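Side-chain contacts in anaphase-promoting complex subunit cut9 (Schizosaccharomyces pombe, PDB 2XPI), which serves as a TPR-repeat subunit of the anaphase-promoting complex, the cell-cycle E3 ubiquitin ligase, forming homodimers and binding hcn1: residues A326-I331 against P343-S348; H92-Q97 against K101-V106; H524-R527 against D533-I536. One frame throughout, in Å; residues are numbered along the deposited sequence.

Contact 1 of 3, residues A326-I331 against P343-S348; sequences AITTKI and PLHLAS
His345 holds CG anti to its backbone N (chi1 -171°), which carries the imidazole toward Thr328 and Thr329. Thr329 has OG1 beside its own backbone N (chi1 -64°) and sets this hydroxyl at the edge of the ring, close to its plane. The approach is loose: Thr329 OG1 lies 3.8 Å from His345 NE2, and the hydroxyl is hydrogen-bonded to the backbone O of Leu325 one turn back. Thr328 faces the root of the histidine, its OG1 3.7 Å from His345 CB; its methyl also lies toward the ring edge, but its modelled separation from CD2 is too short to be trusted. The backbones come within 6.0 Å, between Thr328 CA and His345 CA. Replacing His345 by an alanine is likely to leave a gap beside Thr329 OG1 and the Thr328 side chain, where the imidazole now lies. Leu325 and Leu332 of helix 321-334 also touch the imidazole. Pro343, Leu344 and Ala347 meet the chain of another protein, consistent with hcn1 binding by TPR 8. The contact thus joins the end of TPR 7 to helix 342-352 of TPR 8, which packs against helices 305-317 and 373-385.

Contact 2 of 3, residues H92-Q97 against K101-V106; sequences HDALMQ and KCAAFV
The antiparallel helical hairpin of TPR 1 brings its two helices together near their turn through the small side chains Ala94 and Ala103. The axes of 92-96 and 101-106 run nearly antiparallel, at 156°, and approach to 8.0 Å. Small residues permit this spacing: Ala94 CA and Ala103 CA are 5.0 Å apart, and each CB is directed at the opposing segment. The methyls pass beside each other, Ala94 CB lying 3.5 Å from Ala103 CB. Ala103 CB also rests near the backbone of the first helix, 3.7 Å from Leu95 N, whereas the Leu95 side chain turns to Trp122, Val126 and Cys129 of helix 117-129. Val126 touches Ala103 as well, so the next repeat covers this side of the hairpin. The second subunit reaches the same hairpin: its Glu235 OE2 accepts a hydrogen bond from Cys102 N, and its Thr50 N and Ile196 N donate to the carboxylate of Asp93, in keeping with the part TPR repeats 1-7 play in homodimerization. Cys102, which also touches Trp90 of helix 83-96, lies beside the alanine pair; with its sulfur anti to the backbone N (chi1 170°), SG comes to 3.8 Å from Ala94 CB.

Contact 3 of 3, residues H524-R527 against D533-I536; sequences HAYR and DAAI
Tyr526 is the first residue of 524-527 to reach across to 533-536, and gives the larger part of what this segment buries. Its CB packs on Ala535, the two CB atoms 3.7 Å apart, where the backbones draw together to 5.0 Å between Tyr526 CA and Ala535 CA. With CG anti to the carbonyl carbon (chi1 -79°), the ring presents a face to Ala534. The Ala534 methyl stands over that face in a CH-pi contact, its CB 3.6 Å from the ring centroid and 16° off the normal, shifted toward the rim where Tyr526 CD1 lies 3.5 Å away. The ring continues to Ile495 of helix 491-507, and its hydroxyl is hydrogen-bonded to Gln499 OE1. Arg527 follows with its backbone: Arg527 N is 3.9 Å from Ala535 CB. Its side chain leads away, bringing CZ to the edge of the His524 ring, in plane, and NH2 into a salt bridge with an acidic side chain of another protein's chain, consistent with hcn1 binding by TPR 10-13. Within TPR 13 the helix pair is joined by methyl and aromatic packing, while the polar ends of Tyr526 and Arg527 find their partners outside the interface.

How the contacts relate
From the N terminus the order is contact 2, contact 1, contact 3, strictly in series: none nests within or crosses another. Contact 2 closes a loop of three residues and contact 3 one of five, each holding the two helices of a single repeat, TPR 1 and TPR 13. Contact 1 spans eleven residues and instead joins TPR 7 to TPR 8. The centre of contact 1 lies 42 Å from that of contact 2 and 39 Å from that of contact 3; the centres of contacts 2 and 3 are 79 Å apart, on opposite sides of the chain's centre. The three therefore sample the elongated superhelix from its dimerizing N-terminal half to its C-terminal repeats.

Contact 1 of 3, residues A326-I331 against P343-S348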
loop_
_atom_site.group_PDB
_atom_site.type_symbol
_atom_site.label_atom_id
_atom_site.label_comp_id
_atom_site.label_asym_id
_atom_site.label_seq_id
_atom_site.Cartn_x
_atom_site.Cartn_y
_atom_site.Cartn_z
ATOM N N ALA A 326 29.778 4.059 20.959
ATOM C CA ALA A 326 29.435 2.984 21.877
ATOM C C ALA A 326 27.908 2.852 21.980
ATOM O O ALA A 326 27.364 1.756 21.845
ATOM C CB ALA A 326 30.041 3.230 23.228
ATOM N N ILE A 327 27.222 3.972 22.200
ATOM C CA ILE A 327 25.786 3.953 22.431
ATOM C C ILE A 327 25.058 3.580 21.164
ATOM O O ILE A 327 24.127 2.759 21.156
ATOM C CB ILE A 327 25.271 5.337 22.860
ATOM C CG1 ILE A 327 25.454 5.534 24.357
ATOM C CG2 ILE A 327 23.795 5.498 22.550
ATOM C CD1 ILE A 327 25.139 6.943 24.774
ATOM N N THR A 328 25.502 4.201 20.087
ATOM C CA THR A 328 24.778 4.198 18.840
ATOM C C THR A 328 24.930 2.846 18.131
ATOM O O THR A 328 24.033 2.372 17.451
ATOM C CB THR A 328 25.277 5.376 17.991
ATOM O OG1 THR A 328 24.209 5.899 17.204
ATOM C CG2 THR A 328 26.440 4.975 17.117
ATOM N N THR A 329 26.073 2.213 18.328
ATOM C CA THR A 329 26.302 0.864 17.841
ATOM C C THR A 329 25.464 -0.157 18.624
ATOM O O THR A 329 24.959 -1.116 18.049
ATOM C CB THR A 329 27.801 0.500 17.971
ATOM O OG1 THR A 329 28.587 1.353 17.120
ATOM C CG2 THR A 329 28.030 -0.951 17.608
ATOM N N LYS A 330 25.311 0.051 19.932
ATOM C CA LYS A 330 24.471 -0.825 20.753
ATOM C C LYS A 330 23.007 -0.763 20.336
ATOM O O LYS A 330 22.310 -1.777 20.359
ATOM C CB LYS A 330 24.592 -0.476 22.242
ATOM N N ILE A 331 22.534 0.431 19.984
ATOM C CA ILE A 331 21.167 0.607 19.499
ATOM C C ILE A 331 20.989 -0.163 18.194
ATOM O O ILE A 331 19.950 -0.767 17.951
ATOM C CB ILE A 331 20.819 2.106 19.269
ATOM C CG1 ILE A 331 20.900 2.898 20.577
ATOM C CG2 ILE A 331 19.428 2.263 18.667
ATOM C CD1 ILE A 331 20.338 4.306 20.461
ATOM N N PRO A 343 21.849 9.405 11.474
ATOM C CA PRO A 343 22.621 10.653 11.365
ATOM C C PRO A 343 23.760 10.798 12.395
ATOM O O PRO A 343 24.892 11.172 12.027
ATOM C CB PRO A 343 21.565 11.723 11.583
ATOM C CG PRO A 343 20.298 11.085 11.004
ATOM C CD PRO A 343 20.394 9.626 11.354
ATOM N N LEU A 344 23.463 10.498 13.657
ATOM C CA LEU A 344 24.450 10.560 14.727
ATOM C C LEU A 344 25.560 9.536 14.500
ATOM O O LEU A 344 26.755 9.798 14.717
ATOM C CB LEU A 344 23.780 10.267 16.070
ATOM C CG LEU A 344 23.634 11.369 17.116
ATOM C CD1 LEU A 344 24.570 12.562 16.829
ATOM C CD2 LEU A 344 22.189 11.822 17.204
ATOM N N HIS A 345 25.146 8.350 14.090
ATOM C CA HIS A 345 26.063 7.263 13.867
ATOM C C HIS A 345 26.982 7.568 12.668
ATOM O O HIS A 345 28.213 7.482 12.759
ATOM C CB HIS A 345 25.250 6.003 13.618
ATOM C CG HIS A 345 26.074 4.766 13.586
ATOM N ND1 HIS A 345 26.171 3.968 12.472
ATOM C CD2 HIS A 345 26.874 4.210 14.522
ATOM C CE1 HIS A 345 26.985 2.957 12.730
ATOM N NE2 HIS A 345 27.424 3.082 13.968
ATOM N N LEU A 346 26.364 7.913 11.543
ATOM C CA LEU A 346 27.086 8.294 10.344
ATOM C C LEU A 346 28.080 9.430 10.610
ATOM O O LEU A 346 29.273 9.332 10.263
ATOM C CB LEU A 346 26.104 8.729 9.262
ATOM C CG LEU A 346 25.621 7.674 8.272
ATOM C CD1 LEU A 346 26.277 6.345 8.498
ATOM C CD2 LEU A 346 24.114 7.542 8.335
ATOM N N ALA A 347 27.587 10.512 11.210
ATOM C CA ALA A 347 28.416 11.690 11.408
ATOM C C ALA A 347 29.602 11.375 12.326
ATOM O O ALA A 347 30.705 11.879 12.120
ATOM C CB ALA A 347 27.591 12.829 11.943
ATOM N N SER A 348 29.388 10.524 13.325
ATOM C CA SER A 348 30.476 10.119 14.210
ATOM C C SER A 348 31.489 9.214 13.526
ATOM O O SER A 348 32.680 9.295 13.816
ATOM C CB SER A 348 29.941 9.442 15.471
ATOM O OG SER A 348 29.209 10.370 16.250
#

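Contact 2 of 3, residues H92-Q97 against K101-V106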
loop_
_atom_site.group_PDB
_atom_site.type_symbol
_atom_site.label_atom_id
_atom_site.label_comp_id
_atom_site.label_asym_id
_atom_site.label_seq_id
_atom_site.Cartn_x
_atom_site.Cartn_y
_atom_site.Cartn_z
ATOM N N HIS A 92 -14.673 -7.223 14.244
ATOM C CA HIS A 92 -13.544 -6.605 14.920
ATOM C C HIS A 92 -12.284 -7.462 14.850
ATOM O O HIS A 92 -11.180 -6.966 14.599
ATOM C CB HIS A 92 -13.886 -6.341 16.371
ATOM C CG HIS A 92 -13.069 -5.260 16.988
ATOM N ND1 HIS A 92 -13.112 -3.954 16.544
ATOM C CD2 HIS A 92 -12.206 -5.277 18.029
ATOM C CE1 HIS A 92 -12.306 -3.214 17.281
ATOM N NE2 HIS A 92 -11.745 -3.994 18.189
ATOM N N ASP A 93 -12.449 -8.750 15.096
ATOM C CA ASP A 93 -11.302 -9.627 15.147
ATOM C C ASP A 93 -10.756 -9.829 13.740
ATOM O O ASP A 93 -9.546 -9.912 13.545
ATOM C CB ASP A 93 -11.662 -10.946 15.812
ATOM C CG ASP A 93 -10.502 -11.886 15.865
ATOM O OD1 ASP A 93 -10.536 -12.904 15.147
ATOM O OD2 ASP A 93 -9.536 -11.606 16.607
ATOM N N ALA A 94 -11.636 -9.875 12.748
ATOM C CA ALA A 94 -11.179 -9.977 11.359
ATOM C C ALA A 94 -10.211 -8.835 11.012
ATOM O O ALA A 94 -9.121 -9.069 10.514
ATOM C CB ALA A 94 -12.364 -10.005 10.380
ATOM N N LEU A 95 -10.654 -7.609 11.257
ATOM C CA LEU A 95 -9.873 -6.405 11.103
ATOM C C LEU A 95 -8.507 -6.613 11.743
ATOM O O LEU A 95 -7.469 -6.548 11.090
ATOM C CB LEU A 95 -10.583 -5.292 11.864
ATOM C CG LEU A 95 -10.882 -3.962 11.202
ATOM C CD1 LEU A 95 -11.374 -2.964 12.273
ATOM C CD2 LEU A 95 -9.652 -3.460 10.493
ATOM N N MET A 96 -8.536 -6.883 13.040
ATOM C CA MET A 96 -7.347 -7.032 13.840
ATOM C C MET A 96 -6.431 -8.078 13.239
ATOM O O MET A 96 -5.224 -7.982 13.368
ATOM C CB MET A 96 -7.751 -7.448 15.248
ATOM C CG MET A 96 -7.345 -6.498 16.363
ATOM S SD MET A 96 -8.222 -4.940 16.492
ATOM C CE MET A 96 -7.454 -4.042 15.168
ATOM N N GLN A 97 -6.998 -9.087 12.589
ATOM C CA GLN A 97 -6.194 -10.167 12.044
ATOM C C GLN A 97 -5.898 -9.954 10.568
ATOM O O GLN A 97 -5.319 -10.829 9.910
ATOM C CB GLN A 97 -6.879 -11.504 12.235
ATOM C CG GLN A 97 -7.008 -11.947 13.670
ATOM C CD GLN A 97 -7.220 -13.440 13.753
ATOM O OE1 GLN A 97 -8.180 -13.928 14.361
ATOM N NE2 GLN A 97 -6.332 -14.180 13.111
ATOM N N LYS A 101 -11.245 -9.426 3.634
ATOM C CA LYS A 101 -12.388 -9.872 2.857
ATOM C C LYS A 101 -13.493 -10.254 3.837
ATOM O O LYS A 101 -14.671 -9.962 3.617
ATOM C CB LYS A 101 -12.012 -11.054 1.971
ATOM C CG LYS A 101 -11.279 -10.668 0.702
ATOM C CD LYS A 101 -12.250 -10.596 -0.460
ATOM C CE LYS A 101 -11.556 -10.203 -1.748
ATOM N NZ LYS A 101 -11.060 -8.805 -1.673
ATOM N N CYS A 102 -13.082 -10.859 4.948
ATOM C CA CYS A 102 -13.990 -11.306 5.983
ATOM C C CYS A 102 -14.612 -10.169 6.776
ATOM O O CYS A 102 -15.804 -10.183 7.051
ATOM C CB CYS A 102 -13.277 -12.275 6.914
ATOM S SG CYS A 102 -14.211 -12.678 8.398
ATOM N N ALA A 103 -13.807 -9.198 7.166
ATOM C CA ALA A 103 -14.299 -8.045 7.925
ATOM C C ALA A 103 -15.254 -7.160 7.113
ATOM O O ALA A 103 -16.204 -6.592 7.649
ATOM C CB ALA A 103 -13.104 -7.210 8.460
ATOM N N ALA A 104 -14.975 -7.017 5.828
ATOM C CA ALA A 104 -15.895 -6.340 4.916
ATOM C C ALA A 104 -17.178 -7.144 4.787
ATOM O O ALA A 104 -18.260 -6.582 4.782
ATOM C CB ALA A 104 -15.256 -6.144 3.545
ATOM N N PHE A 105 -17.061 -8.464 4.705
ATOM C CA PHE A 105 -18.241 -9.305 4.597
ATOM C C PHE A 105 -19.147 -9.193 5.816
ATOM O O PHE A 105 -20.364 -9.061 5.684
ATOM C CB PHE A 105 -17.841 -10.762 4.379
ATOM C CG PHE A 105 -19.005 -11.699 4.272
ATOM C CD1 PHE A 105 -19.835 -11.673 3.160
ATOM C CD2 PHE A 105 -19.266 -12.622 5.275
ATOM C CE1 PHE A 105 -20.923 -12.559 3.056
ATOM C CE2 PHE A 105 -20.336 -13.509 5.176
ATOM C CZ PHE A 105 -21.168 -13.477 4.069
ATOM N N VAL A 106 -18.560 -9.250 7.006
ATOM C CA VAL A 106 -19.364 -9.229 8.227
ATOM C C VAL A 106 -19.838 -7.822 8.515
ATOM O O VAL A 106 -20.985 -7.622 8.916
ATOM C CB VAL A 106 -18.596 -9.786 9.438
ATOM C CG1 VAL A 106 -19.449 -9.741 10.673
ATOM C CG2 VAL A 106 -18.141 -11.204 9.158
#

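Contact 3 of 3, residues H524-R527 against D533-I536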
loop_
_atom_site.group_PDB
_atom_site.type_symbol
_atom_site.label_atom_id
_atom_site.label_comp_id
_atom_site.label_asym_id
_atom_site.label_seq_id
_atom_site.Cartn_x
_atom_site.Cartn_y
_atom_site.Cartn_z
ATOM N N HIS A 524 51.163 31.161 14.465
ATOM C CA HIS A 524 51.099 32.376 13.645
ATOM C C HIS A 524 50.776 33.610 14.485
ATOM O O HIS A 524 51.260 34.699 14.209
ATOM C CB HIS A 524 50.069 32.234 12.522
ATOM C CG HIS A 524 50.595 31.558 11.297
ATOM N ND1 HIS A 524 50.163 30.316 10.886
ATOM C CD2 HIS A 524 51.527 31.945 10.397
ATOM C CE1 HIS A 524 50.800 29.968 9.786
ATOM N NE2 HIS A 524 51.631 30.943 9.463
ATOM N N ALA A 525 49.946 33.441 15.507
ATOM C CA ALA A 525 49.689 34.523 16.441
ATOM C C ALA A 525 50.983 34.901 17.154
ATOM O O ALA A 525 51.255 36.067 17.381
ATOM C CB ALA A 525 48.622 34.118 17.448
ATOM N N TYR A 526 51.790 33.905 17.486
ATOM C CA TYR A 526 53.029 34.115 18.225
ATOM C C TYR A 526 54.104 34.830 17.415
ATOM O O TYR A 526 54.823 35.664 17.959
ATOM C CB TYR A 526 53.593 32.786 18.722
ATOM C CG TYR A 526 52.956 32.198 19.972
ATOM C CD1 TYR A 526 52.897 30.817 20.147
ATOM C CD2 TYR A 526 52.450 33.010 20.985
ATOM C CE1 TYR A 526 52.345 30.254 21.278
ATOM C CE2 TYR A 526 51.895 32.451 22.141
ATOM C CZ TYR A 526 51.844 31.064 22.272
ATOM O OH TYR A 526 51.286 30.464 23.391
ATOM N N ARG A 527 54.257 34.505 16.133
ATOM C CA ARG A 527 55.263 35.222 15.353
ATOM C C ARG A 527 54.854 36.673 15.170
ATOM O O ARG A 527 55.702 37.551 15.034
ATOM C CB ARG A 527 55.539 34.572 14.002
ATOM C CG ARG A 527 54.307 34.175 13.256
ATOM C CD ARG A 527 54.667 33.661 11.876
ATOM N NE ARG A 527 54.778 34.756 10.924
ATOM C CZ ARG A 527 53.744 35.270 10.262
ATOM N NH1 ARG A 527 52.517 34.784 10.451
ATOM N NH2 ARG A 527 53.939 36.277 9.415
ATOM N N ASP A 533 60.085 31.702 19.824
ATOM C CA ASP A 533 60.307 30.370 20.415
ATOM C C ASP A 533 58.987 29.670 20.708
ATOM O O ASP A 533 58.855 28.471 20.487
ATOM C CB ASP A 533 61.133 30.455 21.709
ATOM C CG ASP A 533 62.573 30.865 21.463
ATOM O OD1 ASP A 533 63.235 31.352 22.416
ATOM O OD2 ASP A 533 63.050 30.706 20.318
ATOM N N ALA A 534 58.016 30.421 21.218
ATOM C CA ALA A 534 56.670 29.891 21.400
ATOM C C ALA A 534 56.057 29.568 20.041
ATOM O O ALA A 534 55.244 28.646 19.922
ATOM C CB ALA A 534 55.788 30.874 22.178
ATOM N N ALA A 535 56.447 30.332 19.024
ATOM C CA ALA A 535 55.964 30.102 17.668
ATOM C C ALA A 535 56.543 28.808 17.102
ATOM O O ALA A 535 55.819 28.012 16.512
ATOM C CB ALA A 535 56.316 31.252 16.779
ATOM N N ILE A 536 57.850 28.604 17.272
ATOM C CA ILE A 536 58.478 27.414 16.759
ATOM C C ILE A 536 57.788 26.217 17.394
ATOM O O ILE A 536 57.350 25.298 16.701
ATOM C CB ILE A 536 59.979 27.369 17.085
ATOM C CG1 ILE A 536 60.764 28.295 16.154
ATOM C CG2 ILE A 536 60.507 25.956 16.938
ATOM C CD1 ILE A 536 60.526 28.018 14.690
#